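Local structure of geranyltranstransferase (Marinomonas sp. MED121, 4F62) at residues L261-R264 against L265-A269; L253-D256 against G257-L261. The protein probably joins isopentenyl diphosphate to an allylic diphosphate to lengthen prenyl chains, as farnesyl diphosphate synthases and other polyprenyl synthetases do. One frame throughout, in Å; residues are numbered along the deposited sequence.

Interaction 1 (L261-R264 against L265-A269); sequences LVVR and LHEQA
The carbonyl oxygen of Leu-261 takes the backbone N-H of Leu-265 at 2.9 Å, and the side chain of the same leucine closes over it, with Leu-265 CG 3.2 Å from Leu-261 O. Val-262, Val-263 and Arg-264 pass their carbonyls to His-266, Glu-267 and Gln-268 in the same way, so the segment is a worked example of how an alpha-helix brings every fourth side chain together. On the first of these pairings Leu-261 CD1 rests against the branch point of its partner, 3.7 Å from Leu-265 CG, as the two chains cross obliquely. Two residues further along, the carboxylate of Glu-267 passes across Val-263, with Glu-267 OE2 3.6 Å from Val-263 CG1.

Arg-264 and Gln-268 meet differently. The arginine leaves the helix with CG anti to its N (chi1 172°) and stays extended to NE, and the turn at chi4 (82°) then sets the guanidinium with one face to the glutamine. Gln-268 NE2 lies over that face, 3.3 Å from Arg-264 CZ, with the amide and guanidinium planes 52° apart. As modelled, NE2 and NH1 are both donors, so no hydrogen bond joins them and the assignment of the amide ends is doubtful. An alanine in place of Gln-268 has no amide to lie over this face, and the arginine head would probably be freer to swing.

Elsewhere round the helix, Val-262 packs on Val-220, Gln-221 and Ile-224, and Leu-265 on Leu-216, all of helix 201-226, while His-266 bonds through NE2 to Asn-288 of helix 281-291.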
# COMPACT_ATOMS: atom_id res chain seq x y z
N LEU A 261 20.90 -16.88 -24.13
CA LEU A 261 19.82 -15.96 -23.84
C LEU A 261 20.30 -14.81 -22.94
O LEU A 261 19.93 -13.66 -23.15
CB LEU A 261 18.64 -16.69 -23.19
CG LEU A 261 17.50 -15.77 -22.76
CD1 LEU A 261 16.99 -14.94 -23.93
CD2 LEU A 261 16.36 -16.59 -22.16
N VAL A 262 21.13 -15.13 -21.96
CA VAL A 262 21.69 -14.10 -21.08
C VAL A 262 22.49 -13.09 -21.89
O VAL A 262 22.32 -11.87 -21.73
CB VAL A 262 22.58 -14.70 -19.98
CG1 VAL A 262 23.41 -13.61 -19.30
CG2 VAL A 262 21.72 -15.43 -18.96
N VAL A 263 23.34 -13.59 -22.78
CA VAL A 263 24.15 -12.72 -23.63
C VAL A 263 23.27 -11.85 -24.53
O VAL A 263 23.49 -10.65 -24.64
CB VAL A 263 25.16 -13.52 -24.46
CG1 VAL A 263 25.73 -12.66 -25.57
CG2 VAL A 263 26.28 -14.04 -23.56
N ARG A 264 22.25 -12.45 -25.14
CA ARG A 264 21.37 -11.68 -26.01
C ARG A 264 20.61 -10.58 -25.26
O ARG A 264 20.48 -9.46 -25.75
CB ARG A 264 20.36 -12.58 -26.72
CG ARG A 264 19.31 -11.78 -27.47
CD ARG A 264 18.25 -12.67 -28.05
NE ARG A 264 17.08 -11.91 -28.49
CZ ARG A 264 16.98 -11.27 -29.66
NH1 ARG A 264 15.86 -10.63 -29.97
NH2 ARG A 264 18.00 -11.30 -30.52
N LEU A 265 20.09 -10.91 -24.08
CA LEU A 265 19.35 -9.94 -23.29
C LEU A 265 20.28 -8.79 -22.85
O LEU A 265 19.90 -7.63 -22.87
CB LEU A 265 18.71 -10.61 -22.08
CG LEU A 265 17.58 -11.60 -22.40
CD1 LEU A 265 17.13 -12.31 -21.14
CD2 LEU A 265 16.39 -10.87 -23.03
N HIS A 266 21.49 -9.15 -22.46
CA HIS A 266 22.48 -8.17 -22.05
C HIS A 266 22.78 -7.20 -23.20
O HIS A 266 22.78 -5.98 -23.01
CB HIS A 266 23.76 -8.89 -21.62
CG HIS A 266 24.72 -8.00 -20.86
ND1 HIS A 266 25.67 -8.53 -20.00
CD2 HIS A 266 24.85 -6.68 -20.83
CE1 HIS A 266 26.35 -7.52 -19.48
NE2 HIS A 266 25.89 -6.39 -19.96
N GLU A 267 23.02 -7.75 -24.38
CA GLU A 267 23.27 -6.94 -25.57
C GLU A 267 22.09 -6.05 -25.92
O GLU A 267 22.27 -4.89 -26.31
CB GLU A 267 23.60 -7.83 -26.77
CG GLU A 267 24.92 -8.56 -26.63
CD GLU A 267 25.18 -9.52 -27.77
OE1 GLU A 267 24.22 -9.86 -28.51
OE2 GLU A 267 26.35 -9.95 -27.91
N GLN A 268 20.88 -6.59 -25.79
CA GLN A 268 19.67 -5.82 -26.07
C GLN A 268 19.54 -4.66 -25.10
O GLN A 268 19.15 -3.56 -25.50
CB GLN A 268 18.43 -6.70 -25.93
CG GLN A 268 18.15 -7.58 -27.13
CD GLN A 268 16.81 -8.28 -26.99
OE1 GLN A 268 16.39 -8.63 -25.88
NE2 GLN A 268 16.13 -8.49 -28.11
N ALA A 269 19.85 -4.91 -23.83
CA ALA A 269 19.72 -3.88 -22.80
C ALA A 269 20.64 -2.71 -23.13
O ALA A 269 20.21 -1.55 -23.12
CB ALA A 269 20.04 -4.45 -21.43

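Interaction 2 (L253-D256 against G257-L261); sequences LGLD and GAKAL
Leu-253 turns CG to the side of its backbone N (chi1 -58°) and Leu-261 turns its own away from N (chi1 175°), and these two rotations bring the branches together two turns apart along the helix, with Leu-253 CD1 3.8 Å from Leu-261 CD2. Between them the backbone illustrates how glycines let a helix bend. Gly-254 has a positive phi of 83°, where a beta carbon would press on the carbonyl oxygen of Leu-253 and on Asp-256 OD1. The helix is kinked here, the N-H groups of Leu-255 and Asp-256 making no bond to the preceding turn.

A second glycine, Gly-257, fits closely: its CA comes to 3.4 Å from Leu-253 O in a C-H...O contact, and with this backbone a beta carbon would run into that oxygen. Past the kink the regular bonding resumes, first with Ala-258 N donating to Gly-254 O at 3.0 Å, then from Lys-259 to Leu-255 and from Ala-260 to Asp-256. Lys-259 runs beside Leu-255, the two pointing the same way; its bent chain leaves NZ 3.9 Å from Leu-255 CD1, an apolar neighbour for the ammonium.

The contact lies at the protein surface, and the turn that follows the kink rests on helix 201-226, where Ala-258 meets Val-220 and Ile-224, Lys-259 touches Ile-224, and Leu-261 packs on Val-220.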
# COMPACT_ATOMS: atom_id res chain seq x y z
N LEU A 253 15.84 -24.62 -22.02
CA LEU A 253 16.57 -24.21 -23.22
C LEU A 253 17.89 -24.94 -23.41
O LEU A 253 18.59 -24.71 -24.40
CB LEU A 253 16.85 -22.71 -23.16
CG LEU A 253 15.66 -21.77 -23.04
CD1 LEU A 253 16.14 -20.37 -22.66
CD2 LEU A 253 14.92 -21.75 -24.36
N GLY A 254 18.25 -25.80 -22.46
CA GLY A 254 19.59 -26.36 -22.40
C GLY A 254 20.49 -25.34 -21.70
O GLY A 254 20.16 -24.14 -21.67
N LEU A 255 21.60 -25.80 -21.13
CA LEU A 255 22.57 -24.88 -20.52
C LEU A 255 23.08 -23.88 -21.55
O LEU A 255 23.19 -22.68 -21.26
CB LEU A 255 23.76 -25.65 -19.92
CG LEU A 255 24.87 -24.75 -19.36
CD1 LEU A 255 24.35 -23.85 -18.25
CD2 LEU A 255 26.06 -25.57 -18.88
N ASP A 256 23.37 -24.37 -22.75
CA ASP A 256 23.87 -23.53 -23.84
C ASP A 256 22.86 -22.46 -24.26
O ASP A 256 23.22 -21.30 -24.48
CB ASP A 256 24.27 -24.39 -25.04
CG ASP A 256 23.08 -25.16 -25.62
OD1 ASP A 256 22.18 -25.57 -24.85
OD2 ASP A 256 23.05 -25.36 -26.86
N GLY A 257 21.59 -22.86 -24.34
CA GLY A 257 20.52 -21.94 -24.71
C GLY A 257 20.27 -20.87 -23.67
O GLY A 257 19.95 -19.71 -24.01
N ALA A 258 20.41 -21.23 -22.41
CA ALA A 258 20.21 -20.26 -21.33
C ALA A 258 21.36 -19.25 -21.31
O ALA A 258 21.15 -18.05 -21.12
CB ALA A 258 20.10 -20.96 -19.99
N LYS A 259 22.58 -19.75 -21.50
CA LYS A 259 23.75 -18.88 -21.59
C LYS A 259 23.63 -17.90 -22.77
O LYS A 259 23.94 -16.71 -22.63
CB LYS A 259 25.04 -19.70 -21.71
CG LYS A 259 25.51 -20.30 -20.39
CD LYS A 259 27.02 -20.41 -20.36
CE LYS A 259 27.56 -20.23 -18.95
NZ LYS A 259 27.48 -21.50 -18.17
N ALA A 260 23.20 -18.40 -23.92
CA ALA A 260 23.03 -17.55 -25.09
C ALA A 260 21.96 -16.49 -24.82
O ALA A 260 22.10 -15.34 -25.24
CB ALA A 260 22.67 -18.39 -26.32
N LEU A 261 20.90 -16.88 -24.13
CA LEU A 261 19.82 -15.96 -23.84
C LEU A 261 20.30 -14.81 -22.94
O LEU A 261 19.93 -13.66 -23.15
CB LEU A 261 18.64 -16.69 -23.19
CG LEU A 261 17.50 -15.77 -22.76
CD1 LEU A 261 16.99 -14.94 -23.93
CD2 LEU A 261 16.36 -16.59 -22.16

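Both interactions belong to helix 249-273, and neither closes a loop, since the segments of each follow one another without a gap. From the N terminus, interaction 2 comes first, at the kink, and interaction 1 continues it along the regular helix, so they run in series and do not cross. Leu-261 is shared, ending one and beginning the other, with the two centres about 12 Å apart. Both lean on helix 201-226, whose final turns bear a DDxxD sequence, the second aspartate-rich motif of this family; in relatives it binds magnesium and diphosphate. Interaction 1 additionally brings in helix 281-291, near the end of the modelled chain.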